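Local coordinates for uncharacterized protein (Bacteroides ovatus, PDB 4FXT), which is of unknown function but probably joins a transthyretin-like N-terminal domain to an E-set-like C-terminal domain, both built of beta strands and loops, at residues V130-G135 / A147-G152; K111-F116 / T162-I167; F98-V103 / V181-D186; G22-S27 / L139-Q144. One frame throughout, in Å; residues are numbered along the deposited sequence.

Overall arrangement
Contacts 1, 2 and 3 all lie in the C-terminal E-set-like domain, where a three-stranded sheet (98-108, 111-120, 160-166) packs on a four-stranded one (147-150, 127-135, 176-185, 192-200). Contact 1 pairs two strands of the second sheet and contact 2 two strands of the first; their centres are about 9 Å apart and they touch through Ile-132 and Ile-165. Contact 3 spans the two sheets, its centre about 12 Å from that of contact 1 and about 15 Å from that of contact 2. Along the chain contact 3 encloses contact 2, which in turn encloses contact 1. Contact 4, centred about 13 Å from the centres of contacts 1 and 3, joins an N-terminal-domain loop to the 139-144 loop, tying the two domains together.

Contact 1: V130-G135 / A147-G152; sequences VGIYLG and AELKLG
Ile-132 and Leu-149 sit opposite each other as an antiparallel hydrogen-bonded pair and exchange two backbone bonds: Ile-132 N reaches Leu-149 O at 3.0 Å, and Leu-149 N gives one back to Ile-132 O at 2.9 Å. Leu-134 and Ala-147 repeat the exchange, with Leu-134 N 3.0 Å from Ala-147 O and a longer return from Ala-147 N to Leu-134 O. Toward Gly-152 the pattern frays. Leu-151 N still meets Val-130 O at 2.8 Å in a nearly straight bond (177°), but Val-130 N has a weak, bent one to Gly-152 O, while Gly-152 N is taken by the side chain of Asn-129. The two strands form a beta hairpin at one margin of the four-stranded sheet in the E-set-like domain. Gly-131 and Tyr-133 turn their backbone groups the other way, to Gly-182 and Arg-180 of strand 176-185, so strand 127-135 is bonded along both sides. On the face of Ile-132, its CG1 stands beside the backbone N (chi1 -56°) and carries CD1 to within 3.5 Å of Leu-151 CD1; Ala-163 of the facing sheet packs on the same CD1, and Ile-165 on the CG2 branch. On the other face Tyr-133 and Glu-148 run alongside, pointing the same way, and Glu-148 OE1 comes to the ring edge at Tyr-133 CE1, 3.4 Å away, with the carboxylate turned 36° from the ring.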
loop_
_atom_site.group_PDB
_atom_site.type_symbol
_atom_site.label_atom_id
_atom_site.label_comp_id
_atom_site.label_asym_id
_atom_site.label_seq_id
_atom_site.Cartn_x
_atom_site.Cartn_y
_atom_site.Cartn_z
ATOM N N VAL A 130 -11.638 8.701 0.173
ATOM C CA VAL A 130 -11.338 7.636 1.106
ATOM C C VAL A 130 -12.306 6.515 0.773
ATOM O O VAL A 130 -13.493 6.772 0.612
ATOM C CB VAL A 130 -11.372 8.071 2.577
ATOM C CG1 VAL A 130 -11.056 6.891 3.498
ATOM C CG2 VAL A 130 -10.393 9.217 2.808
ATOM N N GLY A 131 -11.796 5.303 0.638
ATOM C CA GLY A 131 -12.604 4.133 0.330
ATOM C C GLY A 131 -12.386 2.938 1.236
ATOM O O GLY A 131 -11.278 2.721 1.723
ATOM N N ILE A 132 -13.465 2.182 1.498
ATOM C CA ILE A 132 -13.461 0.900 2.198
ATOM C C ILE A 132 -13.759 -0.143 1.139
ATOM O O ILE A 132 -14.711 0.027 0.378
ATOM C CB ILE A 132 -14.392 0.783 3.441
ATOM C CG1 ILE A 132 -14.124 1.863 4.507
ATOM C CG2 ILE A 132 -14.334 -0.614 4.072
ATOM C CD1 ILE A 132 -14.988 2.919 4.384
ATOM N N TYR A 133 -12.929 -1.196 1.053
ATOM C CA TYR A 133 -13.085 -2.234 0.036
ATOM C C TYR A 133 -13.219 -3.608 0.685
ATOM O O TYR A 133 -12.574 -3.874 1.703
ATOM C CB TYR A 133 -11.884 -2.192 -0.912
ATOM C CG TYR A 133 -11.676 -0.809 -1.506
ATOM C CD1 TYR A 133 -12.469 -0.353 -2.554
ATOM C CD2 TYR A 133 -10.701 0.050 -1.006
ATOM C CE1 TYR A 133 -12.331 0.939 -3.059
ATOM C CE2 TYR A 133 -10.531 1.329 -1.525
ATOM C CZ TYR A 133 -11.354 1.772 -2.551
ATOM O OH TYR A 133 -11.255 3.050 -3.047
ATOM N N LEU A 134 -14.108 -4.445 0.128
ATOM C CA LEU A 134 -14.309 -5.852 0.511
ATOM C C LEU A 134 -14.045 -6.717 -0.691
ATOM O O LEU A 134 -14.567 -6.409 -1.764
ATOM C CB LEU A 134 -15.713 -6.153 1.091
ATOM C CG LEU A 134 -16.244 -5.318 2.304
ATOM C CD1 LEU A 134 -17.651 -5.702 2.633
ATOM C CD2 LEU A 134 -15.357 -5.450 3.538
ATOM N N GLY A 135 -13.215 -7.752 -0.532
ATOM C CA GLY A 135 -12.845 -8.671 -1.607
ATOM C C GLY A 135 -12.881 -10.134 -1.215
ATOM O O GLY A 135 -12.881 -10.458 -0.021
ATOM N N ALA A 147 -17.153 -5.143 -3.211
ATOM C CA ALA A 147 -17.905 -4.005 -2.708
ATOM C C ALA A 147 -16.979 -2.847 -2.355
ATOM O O ALA A 147 -15.841 -3.072 -1.912
ATOM C CB ALA A 147 -18.707 -4.416 -1.487
ATOM N N GLU A 148 -17.456 -1.604 -2.548
ATOM C CA GLU A 148 -16.683 -0.415 -2.164
ATOM C C GLU A 148 -17.595 0.573 -1.501
ATOM O O GLU A 148 -18.817 0.520 -1.669
ATOM C CB GLU A 148 -15.914 0.263 -3.322
ATOM C CG GLU A 148 -16.709 1.016 -4.371
ATOM C CD GLU A 148 -15.893 1.823 -5.374
ATOM O OE1 GLU A 148 -14.767 2.262 -5.037
ATOM O OE2 GLU A 148 -16.431 2.099 -6.472
ATOM N N LEU A 149 -16.998 1.481 -0.744
ATOM C CA LEU A 149 -17.675 2.581 -0.065
ATOM C C LEU A 149 -16.820 3.818 -0.232
ATOM O O LEU A 149 -15.672 3.799 0.190
ATOM C CB LEU A 149 -17.913 2.217 1.402
ATOM C CG LEU A 149 -18.741 3.182 2.215
ATOM C CD1 LEU A 149 -20.134 3.343 1.623
ATOM C CD2 LEU A 149 -18.863 2.683 3.623
ATOM N N LYS A 150 -17.302 4.827 -0.961
ATOM C CA LYS A 150 -16.551 6.067 -1.185
ATOM C C LYS A 150 -17.053 7.094 -0.161
ATOM O O LYS A 150 -18.236 7.429 -0.158
ATOM C CB LYS A 150 -16.692 6.536 -2.635
ATOM C CG LYS A 150 -16.215 5.511 -3.676
ATOM C CD LYS A 150 -16.406 5.910 -5.166
ATOM C CE LYS A 150 -15.518 7.014 -5.691
ATOM N NZ LYS A 150 -15.739 7.255 -7.146
ATOM N N LEU A 151 -16.186 7.523 0.762
ATOM C CA LEU A 151 -16.542 8.395 1.881
ATOM C C LEU A 151 -16.356 9.917 1.588
ATOM O O LEU A 151 -16.735 10.772 2.433
ATOM C CB LEU A 151 -15.657 8.025 3.088
ATOM C CG LEU A 151 -15.692 6.591 3.603
ATOM C CD1 LEU A 151 -14.746 6.417 4.719
ATOM C CD2 LEU A 151 -17.062 6.213 4.085
ATOM N N GLY A 152 -15.753 10.249 0.436
ATOM C CA GLY A 152 -15.488 11.639 0.096
ATOM C C GLY A 152 -14.091 12.048 0.500
ATOM O O GLY A 152 -13.235 11.191 0.716
#

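Contact 2: K111-F116 / T162-I167; sequences KITARF and TAEIEI
Ala-114 and Ala-163 bind each other through a pair of backbone hydrogen bonds, Ala-114 N to Ala-163 O at 2.7 Å and Ala-163 N to Ala-114 O at 2.9 Å. Ile-112 and Ile-165 do the same, fixing strands 111-120 and 160-166 as antiparallel neighbours in the three-stranded sheet of a beta sandwich. On the outward face, Thr-113 OG1 donates to the anti lone pair of Glu-164 OE2 over 3.2 Å, and is also bonded to Asn-108 ND2. A valine in place of Thr-113 would probably leave both Glu-164 OE2 and Asn-108 ND2 without this hydroxyl, setting the carboxylate free to turn away. Farther along, Lys-111 NZ and Glu-166 OE1 form a salt bridge that is weak at 3.5 Å. At the opposite end Arg-115 lies alongside Thr-162, whose CG2 sits over one face of the guanidinium near its rim; the same methyl touches Thr-113 CG2. The inward face is apolar. Ile-112 CB rests on Ile-165 CG2, while Ile-132 and Leu-134 of the facing sheet pack against Ile-165. Ile-112 and Ile-167 cross at about a right angle, their CG1 atoms 3.8 Å apart. With its CG between the backbone N and the carbonyl carbon (chi1 53°), Phe-116 swings its ring toward the partner strand, where the edge at Phe-116 CE1 meets Ala-163 CB at 4.0 Å.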
loop_
_atom_site.group_PDB
_atom_site.type_symbol
_atom_site.label_atom_id
_atom_site.label_comp_id
_atom_site.label_asym_id
_atom_site.label_seq_id
_atom_site.Cartn_x
_atom_site.Cartn_y
_atom_site.Cartn_z
ATOM N N LYS A 111 -23.009 -5.992 8.031
ATOM C CA LYS A 111 -22.049 -4.924 7.775
ATOM C C LYS A 111 -20.671 -5.253 8.358
ATOM O O LYS A 111 -20.515 -6.137 9.206
ATOM C CB LYS A 111 -22.580 -3.585 8.365
ATOM C CG LYS A 111 -23.753 -3.045 7.547
ATOM C CD LYS A 111 -24.385 -1.763 8.038
ATOM C CE LYS A 111 -25.424 -1.257 7.045
ATOM N NZ LYS A 111 -26.551 -2.213 6.825
ATOM N N ILE A 112 -19.662 -4.554 7.825
ATOM C CA ILE A 112 -18.277 -4.618 8.279
ATOM C C ILE A 112 -17.965 -3.246 8.856
ATOM O O ILE A 112 -18.000 -2.251 8.127
ATOM C CB ILE A 112 -17.251 -5.076 7.200
ATOM C CG1 ILE A 112 -17.576 -6.459 6.596
ATOM C CG2 ILE A 112 -15.817 -5.005 7.736
ATOM C CD1 ILE A 112 -17.472 -7.687 7.544
ATOM N N THR A 113 -17.705 -3.191 10.157
ATOM C CA THR A 113 -17.360 -1.949 10.818
ATOM C C THR A 113 -15.857 -1.732 10.676
ATOM O O THR A 113 -15.059 -2.525 11.190
ATOM C CB THR A 113 -17.818 -1.975 12.284
ATOM O OG1 THR A 113 -19.200 -2.324 12.348
ATOM C CG2 THR A 113 -17.586 -0.649 12.977
ATOM N N ALA A 114 -15.484 -0.673 9.958
ATOM C CA ALA A 114 -14.095 -0.300 9.741
ATOM C C ALA A 114 -13.704 0.857 10.640
ATOM O O ALA A 114 -14.409 1.864 10.688
ATOM C CB ALA A 114 -13.873 0.073 8.284
ATOM N N ARG A 115 -12.581 0.697 11.370
ATOM C CA ARG A 115 -11.982 1.733 12.216
ATOM C C ARG A 115 -10.586 2.010 11.669
ATOM O O ARG A 115 -9.846 1.071 11.366
ATOM C CB ARG A 115 -11.978 1.353 13.690
ATOM C CG ARG A 115 -13.392 1.127 14.191
ATOM C CD ARG A 115 -13.450 0.674 15.623
ATOM N NE ARG A 115 -14.750 0.074 15.913
ATOM C CZ ARG A 115 -15.818 0.740 16.336
ATOM N NH1 ARG A 115 -15.759 2.056 16.529
ATOM N NH2 ARG A 115 -16.954 0.096 16.576
ATOM N N PHE A 116 -10.265 3.288 11.442
ATOM C CA PHE A 116 -9.019 3.676 10.800
ATOM C C PHE A 116 -8.620 5.122 11.117
ATOM O O PHE A 116 -9.466 5.968 11.417
ATOM C CB PHE A 116 -9.173 3.519 9.264
ATOM C CG PHE A 116 -10.376 4.234 8.708
ATOM C CD1 PHE A 116 -11.632 3.627 8.711
ATOM C CD2 PHE A 116 -10.272 5.537 8.226
ATOM C CE1 PHE A 116 -12.762 4.315 8.238
ATOM C CE2 PHE A 116 -11.396 6.210 7.726
ATOM C CZ PHE A 116 -12.630 5.592 7.725
ATOM N N THR A 162 -14.882 5.823 12.162
ATOM C CA THR A 162 -15.631 4.584 11.967
ATOM C C THR A 162 -16.546 4.711 10.736
ATOM O O THR A 162 -17.194 5.736 10.550
ATOM C CB THR A 162 -16.441 4.251 13.234
ATOM O OG1 THR A 162 -15.561 4.179 14.354
ATOM C CG2 THR A 162 -17.253 2.953 13.115
ATOM N N ALA A 163 -16.572 3.677 9.908
ATOM C CA ALA A 163 -17.429 3.577 8.737
ATOM C C ALA A 163 -17.924 2.130 8.583
ATOM O O ALA A 163 -17.193 1.189 8.913
ATOM C CB ALA A 163 -16.698 4.044 7.496
ATOM N N GLU A 164 -19.179 1.957 8.138
ATOM C CA GLU A 164 -19.747 0.635 7.973
ATOM C C GLU A 164 -20.128 0.394 6.532
ATOM O O GLU A 164 -20.936 1.154 5.982
ATOM C CB GLU A 164 -20.962 0.451 8.871
ATOM C CG GLU A 164 -20.653 0.492 10.345
ATOM C CD GLU A 164 -21.861 0.312 11.233
ATOM O OE1 GLU A 164 -22.896 0.973 10.980
ATOM O OE2 GLU A 164 -21.745 -0.439 12.229
ATOM N N ILE A 165 -19.550 -0.680 5.929
ATOM C CA ILE A 165 -19.789 -1.132 4.558
ATOM C C ILE A 165 -20.628 -2.405 4.631
ATOM O O ILE A 165 -20.343 -3.294 5.434
ATOM C CB ILE A 165 -18.457 -1.328 3.773
ATOM C CG1 ILE A 165 -18.716 -1.688 2.284
ATOM C CG2 ILE A 165 -17.516 -2.327 4.472
ATOM C CD1 ILE A 165 -17.550 -1.619 1.391
ATOM N N GLU A 166 -21.673 -2.478 3.804
ATOM C CA GLU A 166 -22.563 -3.623 3.745
ATOM C C GLU A 166 -21.896 -4.812 2.988
ATOM O O GLU A 166 -21.307 -4.632 1.922
ATOM C CB GLU A 166 -23.872 -3.217 3.076
ATOM C CG GLU A 166 -24.935 -4.296 3.157
ATOM C CD GLU A 166 -26.327 -3.852 2.758
ATOM O OE1 GLU A 166 -26.884 -2.949 3.425
ATOM O OE2 GLU A 166 -26.916 -4.517 1.880
ATOM N N ILE A 167 -22.018 -6.029 3.558
ATOM C CA ILE A 167 -21.478 -7.254 2.986
ATOM C C ILE A 167 -22.302 -7.586 1.727
ATOM O O ILE A 167 -23.532 -7.709 1.828
ATOM C CB ILE A 167 -21.471 -8.411 4.024
ATOM C CG1 ILE A 167 -20.737 -8.024 5.303
ATOM C CG2 ILE A 167 -20.879 -9.673 3.417
ATOM C CD1 ILE A 167 -20.857 -8.999 6.471
#

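Contact 3: F98-V103 / V181-D186; sequences FFVRNV and VGVKSD
Phe-98, Val-100 and Val-103 pack on Val-181, Val-183 and Ser-185 in a buried, apolar contact between the two sheets of the C-terminal beta sandwich, with no hydrogen bond across it. The strand segments 98-101 and 181-185 run antiparallel at 170°, but their axes approach no closer than 7.3 Å, the space being filled by side chains from both. Val-183 is the hub. With chi1 at 52° its CG1 lies between the backbone N and the carbonyl carbon, where it meets both Val-100 CG2 at 3.5 Å and Phe-98 CB at 3.6 Å. The other branch, Val-183 CG2, lies oblique to the Phe-98 ring, against CB and CG. The ring edge meets the methylene of Ser-185: Ser-185 CB is 3.6 Å from Phe-98 CD1 and close to the ring plane, while Ser-185 OG bonds to Lys-187 N. Toward the other end, Val-100 and Val-181 cross at about a right angle, with Val-100 CG1 and Val-181 CG1 4.0 Å apart. The chain then turns a corner at Asn-102, whose phi is positive (49°), and Val-103 comes back to set its CG1 against Val-181 CG2. The backbone bonds of both strands go to their own sheets: Phe-99 and Arg-101 pair with Asn-119 and Thr-117 of strand 111-120, whereas Gly-182 pairs with Gly-131 of strand 127-135, and Val-181 and Val-183 with Ser-194 and Cys-192 of strand 192-200.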
loop_
_atom_site.group_PDB
_atom_site.type_symbol
_atom_site.label_atom_id
_atom_site.label_comp_id
_atom_site.label_asym_id
_atom_site.label_seq_id
_atom_site.Cartn_x
_atom_site.Cartn_y
_atom_site.Cartn_z
ATOM N N PHE A 98 -0.710 10.754 1.851
ATOM C CA PHE A 98 -1.602 10.392 2.933
ATOM C C PHE A 98 -1.273 8.984 3.381
ATOM O O PHE A 98 -0.925 8.136 2.531
ATOM C CB PHE A 98 -3.065 10.524 2.500
ATOM C CG PHE A 98 -3.558 11.931 2.288
ATOM C CD1 PHE A 98 -3.426 12.552 1.054
ATOM C CD2 PHE A 98 -4.189 12.622 3.309
ATOM C CE1 PHE A 98 -3.888 13.852 0.852
ATOM C CE2 PHE A 98 -4.673 13.912 3.103
ATOM C CZ PHE A 98 -4.504 14.526 1.879
ATOM N N PHE A 99 -1.322 8.737 4.698
ATOM C CA PHE A 99 -0.994 7.419 5.235
ATOM C C PHE A 99 -2.169 6.869 6.054
ATOM O O PHE A 99 -2.823 7.624 6.780
ATOM C CB PHE A 99 0.292 7.493 6.076
ATOM C CG PHE A 99 0.752 6.193 6.706
ATOM C CD1 PHE A 99 1.229 5.141 5.917
ATOM C CD2 PHE A 99 0.776 6.044 8.081
ATOM C CE1 PHE A 99 1.662 3.940 6.497
ATOM C CE2 PHE A 99 1.234 4.855 8.663
ATOM C CZ PHE A 99 1.679 3.811 7.870
ATOM N N VAL A 100 -2.458 5.561 5.892
ATOM C CA VAL A 100 -3.537 4.888 6.632
ATOM C C VAL A 100 -2.924 4.012 7.728
ATOM O O VAL A 100 -2.146 3.107 7.398
ATOM C CB VAL A 100 -4.485 4.044 5.718
ATOM C CG1 VAL A 100 -5.752 3.655 6.488
ATOM C CG2 VAL A 100 -4.876 4.813 4.459
ATOM N N ARG A 101 -3.261 4.271 9.007
ATOM C CA ARG A 101 -2.791 3.384 10.120
ATOM C C ARG A 101 -3.919 2.986 11.111
ATOM O O ARG A 101 -5.049 3.498 11.077
ATOM C CB ARG A 101 -1.657 4.017 10.952
ATOM C CG ARG A 101 -2.109 5.117 11.930
ATOM C CD ARG A 101 -0.913 5.692 12.636
ATOM N NE ARG A 101 -0.071 6.477 11.729
ATOM C CZ ARG A 101 1.245 6.613 11.856
ATOM N NH1 ARG A 101 1.905 5.941 12.801
ATOM N NH2 ARG A 101 1.921 7.384 11.008
ATOM N N ASN A 102 -3.555 2.067 12.022
ATOM C CA ASN A 102 -4.351 1.557 13.150
ATOM C C ASN A 102 -5.748 1.156 12.645
ATOM O O ASN A 102 -6.786 1.616 13.135
ATOM C CB ASN A 102 -4.405 2.615 14.235
ATOM C CG ASN A 102 -3.032 3.211 14.609
ATOM O OD1 ASN A 102 -1.951 2.738 14.205
ATOM N ND2 ASN A 102 -3.044 4.355 15.296
ATOM N N VAL A 103 -5.736 0.253 11.660
ATOM C CA VAL A 103 -6.909 -0.222 10.941
ATOM C C VAL A 103 -7.385 -1.560 11.515
ATOM O O VAL A 103 -6.600 -2.473 11.688
ATOM C CB VAL A 103 -6.572 -0.339 9.436
ATOM C CG1 VAL A 103 -7.757 -0.859 8.650
ATOM C CG2 VAL A 103 -6.129 1.015 8.888
ATOM N N VAL A 181 -8.734 -0.368 3.605
ATOM C CA VAL A 181 -9.031 1.069 3.560
ATOM C C VAL A 181 -8.002 1.730 2.650
ATOM O O VAL A 181 -6.812 1.447 2.794
ATOM C CB VAL A 181 -9.066 1.726 4.978
ATOM C CG1 VAL A 181 -9.438 3.191 4.900
ATOM C CG2 VAL A 181 -10.010 0.999 5.921
ATOM N N GLY A 182 -8.464 2.582 1.724
ATOM C CA GLY A 182 -7.606 3.290 0.778
ATOM C C GLY A 182 -7.835 4.776 0.787
ATOM O O GLY A 182 -8.973 5.205 0.875
ATOM N N VAL A 183 -6.786 5.586 0.697
ATOM C CA VAL A 183 -6.953 7.053 0.591
ATOM C C VAL A 183 -6.205 7.511 -0.672
ATOM O O VAL A 183 -5.038 7.158 -0.835
ATOM C CB VAL A 183 -6.528 7.875 1.860
ATOM C CG1 VAL A 183 -5.124 7.521 2.321
ATOM C CG2 VAL A 183 -6.642 9.374 1.641
ATOM N N LYS A 184 -6.891 8.272 -1.566
ATOM C CA LYS A 184 -6.289 8.810 -2.793
ATOM C C LYS A 184 -6.102 10.321 -2.713
ATOM O O LYS A 184 -7.023 11.036 -2.305
ATOM C CB LYS A 184 -7.120 8.479 -4.023
ATOM C CG LYS A 184 -6.318 8.801 -5.273
ATOM C CD LYS A 184 -7.060 8.626 -6.545
ATOM C CE LYS A 184 -6.183 8.987 -7.695
ATOM N NZ LYS A 184 -5.757 10.384 -7.657
ATOM N N SER A 185 -4.909 10.805 -3.109
ATOM C CA SER A 185 -4.564 12.241 -3.178
ATOM C C SER A 185 -4.561 12.706 -4.614
ATOM O O SER A 185 -4.628 11.878 -5.520
ATOM C CB SER A 185 -3.205 12.519 -2.546
ATOM O OG SER A 185 -2.155 11.994 -3.342
ATOM N N ASP A 186 -4.418 14.012 -4.822
ATOM C CA ASP A 186 -4.358 14.629 -6.141
ATOM C C ASP A 186 -2.940 14.551 -6.715
ATOM O O ASP A 186 -2.723 15.036 -7.844
ATOM C CB ASP A 186 -4.823 16.111 -6.066
ATOM C CG ASP A 186 -3.971 17.078 -5.234
ATOM O OD1 ASP A 186 -3.238 16.610 -4.334
ATOM O OD2 ASP A 186 -4.087 18.308 -5.444
#

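Contact 4: G22-S27 / L139-Q144; sequences GVRSGS and LTDEKQ. With EDO (1,2-ethanediol), chain O.
The carboxylate of Asp-141 carries the methylenes of Arg-24 on one face: Arg-24 CG lies above Asp-141 CG at 3.3 Å, and Arg-24 CD is 3.4 Å from Asp-141 OD1. From the other face Gln-144 N donates to Asp-141 OD1 over 2.9 Å, well out of the carboxylate plane, while Lys-143 N reaches the anti lone pair of the same oxygen, making an Asx turn. The Arg-24 guanidinium is turned 72° from the carboxylate and has Lys-143 CG over one of its faces. Arg-24 extends with CG opposite the backbone N (chi1 179°) before bending at chi3, which lays the aliphatic part on Asp-141 and sends NE to a salt bridge with Glu-190. With Asp-141 replaced by an alanine, the amides of Lys-143 and Gln-144 would probably lose their shared acceptor, and the turn under Arg-24 would be freer to shift. Leu-139 points both methyls at Ser-25, with Leu-139 CD1 3.6 Å from Ser-25 OG. A water 3.0 Å from Asp-141 OD2 also takes a weak bond from Ser-25 N. Away from Ser-25, an ethanediol, probably from the crystallisation liquor, donates through O1 to Leu-139 O. These loops thus meet with no direct hydrogen bond: Arg-24 pairs with Glu-190 and Asp-141 with amides of its own loop, so attraction between their charges is probably secondary to methylenes laid over a carboxylate, methyls and a bridging water.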
loop_
_atom_site.group_PDB
_atom_site.type_symbol
_atom_site.label_atom_id
_atom_site.label_comp_id
_atom_site.label_asym_id
_atom_site.label_seq_id
_atom_site.Cartn_x
_atom_site.Cartn_y
_atom_site.Cartn_z
ATOM N N GLY A 22 1.086 0.058 2.499
ATOM C CA GLY A 22 0.177 -0.736 1.684
ATOM C C GLY A 22 -0.045 -0.124 0.321
ATOM O O GLY A 22 -0.175 1.099 0.186
ATOM N N VAL A 23 -0.043 -0.973 -0.711
ATOM C CA VAL A 23 -0.269 -0.417 -2.022
ATOM C C VAL A 23 -1.087 -1.430 -2.849
ATOM O O VAL A 23 -1.383 -2.517 -2.340
ATOM C CB VAL A 23 1.085 -0.046 -2.659
ATOM C CG1 VAL A 23 1.855 -1.274 -3.126
ATOM C CG2 VAL A 23 0.867 0.915 -3.791
ATOM N N ARG A 24 -1.525 -1.039 -4.079
ATOM C CA ARG A 24 -2.281 -1.936 -4.947
ATOM C C ARG A 24 -1.296 -2.915 -5.667
ATOM O O ARG A 24 -0.258 -2.486 -6.196
ATOM C CB ARG A 24 -3.130 -1.145 -5.948
ATOM C CG ARG A 24 -3.914 -2.031 -6.903
ATOM C CD ARG A 24 -4.797 -1.290 -7.872
ATOM N NE ARG A 24 -4.019 -0.490 -8.813
ATOM C CZ ARG A 24 -3.582 -0.917 -9.991
ATOM N NH1 ARG A 24 -3.843 -2.154 -10.398
ATOM N NH2 ARG A 24 -2.876 -0.113 -10.768
ATOM N N SER A 25 -1.625 -4.229 -5.665
ATOM C CA SER A 25 -0.810 -5.235 -6.315
ATOM C C SER A 25 -0.735 -4.903 -7.787
ATOM O O SER A 25 -1.755 -4.571 -8.380
ATOM C CB SER A 25 -1.355 -6.650 -6.070
ATOM O OG SER A 25 -0.495 -7.659 -6.593
ATOM N N GLY A 26 0.488 -4.917 -8.316
ATOM C CA GLY A 26 0.831 -4.605 -9.698
ATOM C C GLY A 26 0.742 -3.144 -10.078
ATOM O O GLY A 26 0.435 -2.845 -11.230
ATOM N N SER A 27 1.018 -2.221 -9.137
ATOM C CA SER A 27 0.870 -0.799 -9.463
ATOM C C SER A 27 2.136 0.039 -9.219
ATOM O O SER A 27 2.384 1.025 -9.928
ATOM C CB SER A 27 -0.247 -0.194 -8.620
ATOM O OG SER A 27 0.114 -0.168 -7.253
ATOM N N LEU A 139 -5.841 -10.111 -2.374
ATOM C CA LEU A 139 -5.658 -8.889 -3.167
ATOM C C LEU A 139 -6.965 -8.156 -3.307
ATOM O O LEU A 139 -7.840 -8.558 -4.056
ATOM C CB LEU A 139 -5.082 -9.182 -4.567
ATOM C CG LEU A 139 -3.782 -9.968 -4.698
ATOM C CD1 LEU A 139 -3.326 -9.896 -6.126
ATOM C CD2 LEU A 139 -2.676 -9.396 -3.835
ATOM N N THR A 140 -7.110 -7.081 -2.574
ATOM C CA THR A 140 -8.310 -6.220 -2.576
ATOM C C THR A 140 -7.798 -4.791 -2.714
ATOM O O THR A 140 -6.810 -4.406 -2.070
ATOM C CB THR A 140 -9.155 -6.485 -1.312
ATOM O OG1 THR A 140 -9.542 -7.850 -1.292
ATOM C CG2 THR A 140 -10.396 -5.653 -1.255
ATOM N N ASP A 141 -8.415 -4.037 -3.615
ATOM C CA ASP A 141 -8.034 -2.653 -3.899
ATOM C C ASP A 141 -9.173 -1.954 -4.643
ATOM O O ASP A 141 -10.271 -2.492 -4.753
ATOM C CB ASP A 141 -6.723 -2.614 -4.691
ATOM C CG ASP A 141 -6.671 -3.585 -5.864
ATOM O OD1 ASP A 141 -7.322 -3.303 -6.893
ATOM O OD2 ASP A 141 -5.872 -4.571 -5.793
ATOM N N GLU A 142 -8.937 -0.731 -5.102
ATOM C CA GLU A 142 -9.950 0.055 -5.797
ATOM C C GLU A 142 -10.338 -0.637 -7.150
ATOM O O GLU A 142 -11.463 -0.456 -7.595
ATOM C CB GLU A 142 -9.408 1.491 -6.006
ATOM C CG GLU A 142 -10.444 2.504 -6.440
ATOM C CD GLU A 142 -10.869 2.526 -7.890
ATOM O OE1 GLU A 142 -10.053 2.152 -8.760
ATOM O OE2 GLU A 142 -11.997 2.992 -8.160
ATOM N N LYS A 143 -9.433 -1.453 -7.775
ATOM C CA LYS A 143 -9.720 -2.103 -9.060
ATOM C C LYS A 143 -10.335 -3.504 -8.834
ATOM O O LYS A 143 -11.281 -3.843 -9.538
ATOM C CB LYS A 143 -8.458 -2.194 -9.939
ATOM C CG LYS A 143 -7.859 -0.835 -10.378
ATOM C CD LYS A 143 -8.815 0.065 -11.194
ATOM C CE LYS A 143 -8.230 1.430 -11.478
ATOM N NZ LYS A 143 -9.201 2.331 -12.150
ATOM N N GLN A 144 -9.806 -4.312 -7.888
ATOM C CA GLN A 144 -10.309 -5.643 -7.526
ATOM C C GLN A 144 -11.060 -5.576 -6.237
ATOM O O GLN A 144 -10.448 -5.437 -5.166
ATOM C CB GLN A 144 -9.196 -6.679 -7.403
ATOM C CG GLN A 144 -8.510 -7.179 -8.654
ATOM C CD GLN A 144 -7.528 -8.220 -8.159
ATOM O OE1 GLN A 144 -6.494 -7.881 -7.548
ATOM N NE2 GLN A 144 -7.896 -9.507 -8.274
HETATM C C1 EDO O . -10.850 -9.093 -4.773
HETATM O O1 EDO O . -10.157 -10.312 -4.456
HETATM C C2 EDO O . -12.181 -9.296 -5.571
HETATM O O2 EDO O . -13.213 -9.899 -4.795
HETATM O O HOH W 1 -3.979 -5.294 -3.536
#